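Local structure of FMN-dependent nitronate monooxygenase (Shewanella oneidensis, 5LSM) at residues A[252-265]-A[315-328]. The protein probably oxidises propionate 3-nitronate with molecular oxygen, using bound FMN, and so serves to detoxify nitronates. Numbering follows the deposited sequence.
Sequences IHREALQSDAAQHT and GFWDFSPLWCGQNA. With FMN (flavin mononucleotide), chain I.
W317 lies with one indole face against A256, whose CB stands 3.9 Å from the centroid of the six-membered ring and 17° off its normal, the geometry of a CH-pi contact. CG of W317 sits between its own backbone N and carbonyl carbon (chi1 64°), which turns the ring back over helix 251-258. CG of E255 meets the rim in the ring plane, 3.9 Å from CZ3 of W317. OG of S259 approaches W317 CH2 obliquely and is held by a 2.6 Å hydrogen bond to A256 O, in the carbonyl plane on a lone pair. A glycine in place of W317 would probably leave the A256 methyl without its aromatic cover and open a gap between I252 and A261. I252 packs beside the indole, CG1 lying 4.1 Å from W317 CB, and its CD1 reaches the backbone at G315 and F316. G315, at positive phi, is the C-prime residue of the Schellman motif ending helix 301-313, and beyond it the loop passes along helix 251-258. In this class I nitronate monooxygenase, built on a TIM-barrel fold, the loop then runs to the flavin: W323 CB is 3.3 Å from FMN C7M, and G325 N is hydrogen-bonded to OG1 of T239, a residue that binds FMN. Between these ends, the H253 ring receives L322 CA over one face, 4.0 Å from its centroid and 24° off the normal, while W323 O lies at its edge, 3.2 Å from CE1 of H253. One water donates to both Q263 O and Q326 O, joining the two backbones.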
loop_
_atom_site.group_PDB
_atom_site.type_symbol
_atom_site.label_atom_id
_atom_site.label_comp_id
_atom_site.label_asym_id
_atom_site.label_seq_id
_atom_site.Cartn_x
_atom_site.Cartn_y
_atom_site.Cartn_z
ATOM N N ILE A 252 3.779 -26.633 -5.168
ATOM C CA ILE A 252 3.645 -26.177 -3.808
ATOM C C ILE A 252 3.376 -24.668 -3.763
ATOM O O ILE A 252 2.507 -24.215 -3.028
ATOM C CB ILE A 252 4.877 -26.586 -2.974
ATOM C CG1 ILE A 252 4.459 -26.905 -1.548
ATOM C CG2 ILE A 252 5.970 -25.524 -2.999
ATOM C CD1 ILE A 252 5.578 -27.482 -0.713
ATOM N N HIS A 253 4.041 -23.917 -4.646
ATOM C CA HIS A 253 3.735 -22.495 -4.872
ATOM C C HIS A 253 2.318 -22.304 -5.443
ATOM O O HIS A 253 1.554 -21.511 -4.928
ATOM C CB HIS A 253 4.775 -21.893 -5.817
ATOM C CG HIS A 253 4.858 -20.394 -5.777
ATOM N ND1 HIS A 253 3.885 -19.598 -5.205
ATOM C CD2 HIS A 253 5.780 -19.547 -6.293
ATOM C CE1 HIS A 253 4.217 -18.328 -5.349
ATOM N NE2 HIS A 253 5.348 -18.268 -6.029
ATOM N N ARG A 254 1.941 -23.097 -6.440
ATOM C CA ARG A 254 0.546 -23.109 -6.936
ATOM C C ARG A 254 -0.518 -23.352 -5.839
ATOM O O ARG A 254 -1.617 -22.765 -5.868
ATOM C CB ARG A 254 0.388 -24.162 -8.030
ATOM C CG ARG A 254 1.058 -23.800 -9.342
ATOM C CD ARG A 254 0.956 -24.927 -10.363
ATOM N NE ARG A 254 1.333 -24.476 -11.703
ATOM C CZ ARG A 254 0.517 -23.847 -12.551
ATOM N NH1 ARG A 254 -0.755 -23.617 -12.230
ATOM N NH2 ARG A 254 0.976 -23.442 -13.730
ATOM N N GLU A 255 -0.203 -24.245 -4.906
ATOM C CA GLU A 255 -1.149 -24.646 -3.860
ATOM C C GLU A 255 -1.332 -23.525 -2.848
ATOM O O GLU A 255 -2.426 -23.306 -2.328
ATOM C CB GLU A 255 -0.631 -25.893 -3.144
ATOM C CG GLU A 255 -1.572 -26.443 -2.076
ATOM C CD GLU A 255 -1.703 -27.959 -2.117
ATOM O OE1 GLU A 255 -1.088 -28.595 -3.003
ATOM O OE2 GLU A 255 -2.437 -28.514 -1.271
ATOM N N ALA A 256 -0.234 -22.838 -2.556
ATOM C CA ALA A 256 -0.250 -21.728 -1.630
ATOM C C ALA A 256 -1.085 -20.587 -2.203
ATOM O O ALA A 256 -1.980 -20.079 -1.529
ATOM C CB ALA A 256 1.174 -21.271 -1.337
ATOM N N LEU A 257 -0.845 -20.238 -3.469
ATOM C CA LEU A 257 -1.643 -19.193 -4.140
ATOM C C LEU A 257 -3.160 -19.424 -4.060
ATOM O O LEU A 257 -3.931 -18.467 -4.090
ATOM C CB LEU A 257 -1.247 -19.075 -5.606
ATOM C CG LEU A 257 0.138 -18.513 -5.893
ATOM C CD1 LEU A 257 0.597 -18.940 -7.285
ATOM C CD2 LEU A 257 0.152 -17.000 -5.738
ATOM N N GLN A 258 -3.585 -20.681 -4.048
ATOM C CA GLN A 258 -5.020 -21.015 -4.128
ATOM C C GLN A 258 -5.650 -21.142 -2.741
ATOM O O GLN A 258 -6.861 -21.008 -2.588
ATOM C CB GLN A 258 -5.232 -22.318 -4.914
ATOM C CG GLN A 258 -5.271 -22.114 -6.417
ATOM C CD GLN A 258 -4.887 -23.354 -7.198
ATOM O OE1 GLN A 258 -3.870 -23.991 -6.921
ATOM N NE2 GLN A 258 -5.681 -23.685 -8.202
ATOM N N SER A 259 -4.820 -21.375 -1.734
ATOM C CA SER A 259 -5.268 -21.392 -0.348
ATOM C C SER A 259 -5.644 -19.998 0.164
ATOM O O SER A 259 -5.325 -18.987 -0.455
ATOM C CB SER A 259 -4.165 -21.958 0.534
ATOM O OG SER A 259 -3.099 -21.030 0.636
ATOM N N ASP A 260 -6.242 -19.953 1.346
ATOM C CA ASP A 260 -6.602 -18.689 1.955
ATOM C C ASP A 260 -5.441 -18.053 2.735
ATOM O O ASP A 260 -5.491 -16.869 3.077
ATOM C CB ASP A 260 -7.877 -18.828 2.811
ATOM C CG ASP A 260 -7.722 -19.814 3.957
ATOM O OD1 ASP A 260 -6.634 -19.867 4.565
ATOM O OD2 ASP A 260 -8.716 -20.502 4.283
ATOM N N ALA A 261 -4.354 -18.798 2.918
ATOM C CA ALA A 261 -3.060 -18.195 3.291
ATOM C C ALA A 261 -2.559 -17.158 2.249
ATOM O O ALA A 261 -1.908 -16.173 2.598
ATOM C CB ALA A 261 -2.015 -19.286 3.487
ATOM N N ALA A 262 -2.877 -17.376 0.978
ATOM C CA ALA A 262 -2.420 -16.488 -0.077
ATOM C C ALA A 262 -2.768 -15.026 0.198
ATOM O O ALA A 262 -2.049 -14.139 -0.227
ATOM C CB ALA A 262 -2.996 -16.920 -1.412
ATOM N N GLN A 263 -3.872 -14.789 0.906
ATOM C CA GLN A 263 -4.324 -13.434 1.246
ATOM C C GLN A 263 -3.395 -12.664 2.170
ATOM O O GLN A 263 -3.398 -11.434 2.130
ATOM C CB GLN A 263 -5.727 -13.462 1.861
ATOM C CG GLN A 263 -6.836 -13.778 0.855
ATOM C CD GLN A 263 -8.140 -14.184 1.529
ATOM O OE1 GLN A 263 -8.439 -15.373 1.659
ATOM N NE2 GLN A 263 -8.915 -13.194 1.981
ATOM N N HIS A 264 -2.632 -13.362 3.021
ATOM C CA HIS A 264 -1.702 -12.695 3.941
ATOM C C HIS A 264 -0.262 -12.740 3.417
ATOM O O HIS A 264 0.368 -13.802 3.421
ATOM C CB HIS A 264 -1.766 -13.313 5.341
ATOM C CG HIS A 264 -0.904 -12.609 6.350
ATOM N ND1 HIS A 264 -0.543 -13.183 7.551
ATOM C CD2 HIS A 264 -0.371 -11.362 6.354
ATOM C CE1 HIS A 264 0.218 -12.339 8.231
ATOM N NE2 HIS A 264 0.326 -11.222 7.535
ATOM N N THR A 265 0.246 -11.592 2.959
ATOM C CA THR A 265 1.605 -11.505 2.451
ATOM C C THR A 265 2.367 -10.503 3.269
ATOM O O THR A 265 1.774 -9.788 4.066
ATOM C CB THR A 265 1.660 -11.063 0.977
ATOM O OG1 THR A 265 1.101 -9.754 0.844
ATOM C CG2 THR A 265 0.910 -12.023 0.105
ATOM N N GLY A 315 6.459 -31.679 1.307
ATOM C CA GLY A 315 5.189 -31.012 1.034
ATOM C C GLY A 315 4.860 -29.855 1.960
ATOM O O GLY A 315 3.716 -29.401 1.999
ATOM N N PHE A 316 5.854 -29.361 2.691
ATOM C CA PHE A 316 5.699 -28.139 3.472
ATOM C C PHE A 316 6.164 -26.953 2.644
ATOM O O PHE A 316 7.230 -27.000 2.037
ATOM C CB PHE A 316 6.537 -28.209 4.743
ATOM C CG PHE A 316 6.061 -29.229 5.726
ATOM C CD1 PHE A 316 4.817 -29.098 6.331
ATOM C CD2 PHE A 316 6.865 -30.299 6.079
ATOM C CE1 PHE A 316 4.376 -30.032 7.251
ATOM C CE2 PHE A 316 6.427 -31.233 6.991
ATOM C CZ PHE A 316 5.184 -31.094 7.588
ATOM N N TRP A 317 5.400 -25.863 2.671
ATOM C CA TRP A 317 5.849 -24.629 2.038
ATOM C C TRP A 317 6.567 -23.690 3.018
ATOM O O TRP A 317 6.851 -22.545 2.681
ATOM C CB TRP A 317 4.701 -23.933 1.271
ATOM C CG TRP A 317 3.502 -23.432 2.071
ATOM C CD1 TRP A 317 3.526 -22.574 3.123
ATOM C CD2 TRP A 317 2.107 -23.606 1.737
ATOM N NE1 TRP A 317 2.240 -22.260 3.514
ATOM C CE2 TRP A 317 1.356 -22.867 2.667
ATOM C CE3 TRP A 317 1.431 -24.334 0.761
ATOM C CZ2 TRP A 317 -0.037 -22.865 2.677
ATOM C CZ3 TRP A 317 0.037 -24.335 0.773
ATOM C CH2 TRP A 317 -0.677 -23.601 1.726
ATOM N N ASP A 318 7.012 -24.249 4.149
ATOM C CA ASP A 318 7.512 -23.472 5.299
ATOM C C ASP A 318 8.792 -22.680 5.010
ATOM O O ASP A 318 9.074 -21.705 5.690
ATOM C CB ASP A 318 7.753 -24.392 6.525
ATOM C CG ASP A 318 6.452 -25.049 7.059
ATOM O OD1 ASP A 318 5.411 -24.975 6.371
ATOM O OD2 ASP A 318 6.485 -25.675 8.150
ATOM N N PHE A 319 9.587 -23.108 4.035
ATOM C CA PHE A 319 10.859 -22.435 3.760
ATOM C C PHE A 319 10.963 -21.998 2.294
ATOM O O PHE A 319 12.050 -21.939 1.733
ATOM C CB PHE A 319 12.040 -23.337 4.165
ATOM C CG PHE A 319 12.168 -23.526 5.650
ATOM C CD1 PHE A 319 12.910 -22.639 6.411
ATOM C CD2 PHE A 319 11.452 -24.516 6.297
ATOM C CE1 PHE A 319 12.971 -22.763 7.785
ATOM C CE2 PHE A 319 11.498 -24.647 7.671
ATOM C CZ PHE A 319 12.265 -23.774 8.414
ATOM N N SER A 320 9.825 -21.676 1.685
ATOM C CA SER A 320 9.799 -21.306 0.273
ATOM C C SER A 320 9.589 -19.790 0.096
ATOM O O SER A 320 8.819 -19.181 0.832
ATOM C CB SER A 320 8.698 -22.071 -0.451
ATOM O OG SER A 320 8.954 -23.465 -0.461
ATOM N N PRO A 321 10.276 -19.184 -0.886
ATOM C CA PRO A 321 9.925 -17.847 -1.344
ATOM C C PRO A 321 8.669 -17.867 -2.227
ATOM O O PRO A 321 8.733 -18.178 -3.414
ATOM C CB PRO A 321 11.157 -17.428 -2.146
ATOM C CG PRO A 321 11.658 -18.704 -2.718
ATOM C CD PRO A 321 11.423 -19.731 -1.631
ATOM N N LEU A 322 7.527 -17.557 -1.628
ATOM C CA LEU A 322 6.255 -17.699 -2.290
ATOM C C LEU A 322 5.834 -16.327 -2.795
ATOM O O LEU A 322 4.929 -15.706 -2.265
ATOM C CB LEU A 322 5.231 -18.239 -1.298
ATOM C CG LEU A 322 5.464 -19.629 -0.710
ATOM C CD1 LEU A 322 4.525 -19.843 0.465
ATOM C CD2 LEU A 322 5.215 -20.684 -1.776
ATOM N N TRP A 323 6.551 -15.822 -3.777
ATOM C CA TRP A 323 6.335 -14.477 -4.240
ATOM C C TRP A 323 4.900 -14.305 -4.777
ATOM O O TRP A 323 4.407 -15.159 -5.499
ATOM C CB TRP A 323 7.340 -14.155 -5.335
ATOM C CG TRP A 323 8.794 -13.994 -4.908
ATOM C CD1 TRP A 323 9.843 -13.890 -5.747
ATOM C CD2 TRP A 323 9.345 -13.897 -3.571
ATOM N NE1 TRP A 323 11.016 -13.719 -5.046
ATOM C CE2 TRP A 323 10.748 -13.764 -3.710
ATOM C CE3 TRP A 323 8.808 -13.974 -2.283
ATOM C CZ2 TRP A 323 11.611 -13.654 -2.616
ATOM C CZ3 TRP A 323 9.669 -13.854 -1.189
ATOM C CH2 TRP A 323 11.053 -13.681 -1.367
ATOM N N CYS A 324 4.237 -13.212 -4.378
ATOM C CA CYS A 324 2.787 -13.021 -4.572
ATOM C C CYS A 324 2.421 -11.620 -4.077
ATOM O O CYS A 324 2.948 -11.159 -3.082
ATOM C CB CYS A 324 1.959 -14.075 -3.811
ATOM S SG CYS A 324 0.143 -13.902 -3.945
ATOM N N GLY A 325 1.595 -10.919 -4.841
ATOM C CA GLY A 325 1.164 -9.580 -4.480
ATOM C C GLY A 325 -0.010 -9.630 -3.535
ATOM O O GLY A 325 -0.409 -10.686 -3.100
ATOM N N GLN A 326 -0.578 -8.481 -3.237
ATOM C CA GLN A 326 -1.618 -8.398 -2.231
ATOM C C GLN A 326 -2.997 -8.690 -2.778
ATOM O O GLN A 326 -3.987 -8.612 -2.041
ATOM C CB GLN A 326 -1.628 -7.021 -1.585
ATOM C CG GLN A 326 -0.503 -6.790 -0.604
ATOM C CD GLN A 326 -0.694 -5.500 0.186
ATOM O OE1 GLN A 326 -1.099 -4.466 -0.362
ATOM N NE2 GLN A 326 -0.417 -5.562 1.474
ATOM N N ASN A 327 -3.076 -9.043 -4.050
ATOM C CA ASN A 327 -4.342 -9.471 -4.649
ATOM C C ASN A 327 -4.104 -10.729 -5.460
ATOM O O ASN A 327 -3.605 -10.662 -6.581
ATOM C CB ASN A 327 -4.926 -8.358 -5.543
ATOM C CG ASN A 327 -6.398 -8.564 -5.854
ATOM O OD1 ASN A 327 -6.927 -9.658 -5.721
ATOM N ND2 ASN A 327 -7.068 -7.498 -6.246
ATOM N N ALA A 328 -4.361 -11.877 -4.844
ATOM C CA ALA A 328 -4.232 -13.151 -5.515
ATOM C C ALA A 328 -5.508 -13.553 -6.257
ATOM O O ALA A 328 -5.539 -14.578 -6.907
ATOM C CB ALA A 328 -3.852 -14.225 -4.509
HETATM N N1 FMN I . 10.625 -8.015 -11.389
HETATM C C2 FMN I . 11.822 -7.997 -12.045
HETATM O O2 FMN I . 12.273 -6.904 -12.472
HETATM N N3 FMN I . 12.557 -9.112 -12.232
HETATM C C4 FMN I . 12.146 -10.311 -11.792
HETATM O O4 FMN I . 12.828 -11.338 -11.955
HETATM C C4A FMN I . 10.864 -10.395 -11.065
HETATM N N5 FMN I . 10.400 -11.570 -10.635
HETATM C C5A FMN I . 9.202 -11.674 -10.035
HETATM C C6 FMN I . 8.782 -12.941 -9.641
HETATM C C7 FMN I . 7.556 -13.117 -9.033
HETATM C C7M FMN I . 7.163 -14.506 -8.600
HETATM C C8 FMN I . 6.682 -11.932 -8.794
HETATM C C8M FMN I . 5.343 -12.123 -8.115
HETATM C C9 FMN I . 7.103 -10.652 -9.185
HETATM C C9A FMN I . 8.350 -10.469 -9.805
HETATM N N10 FMN I . 8.826 -9.204 -10.273
HETATM C C10 FMN I . 10.094 -9.153 -10.891
HETATM C "C1'" FMN I . 8.081 -7.948 -10.069
HETATM C "C2'" FMN I . 7.105 -7.684 -11.203
HETATM O "O2'" FMN I . 7.825 -7.130 -12.319
HETATM C "C3'" FMN I . 5.997 -6.716 -10.765
HETATM O "O3'" FMN I . 6.576 -5.599 -10.082
HETATM C "C4'" FMN I . 4.965 -7.332 -9.818
HETATM O "O4'" FMN I . 4.677 -8.705 -10.108
HETATM C "C5'" FMN I . 3.697 -6.497 -9.894
HETATM O "O5'" FMN I . 2.751 -6.890 -8.903
HETATM P P FMN I . 1.719 -8.111 -9.083
HETATM O O1P FMN I . 1.340 -8.179 -10.546
HETATM O O2P FMN I . 0.582 -7.714 -8.177
HETATM O O3P FMN I . 2.527 -9.269 -8.615
HETATM O O HOH W 1 -4.667 -9.993 0.213
#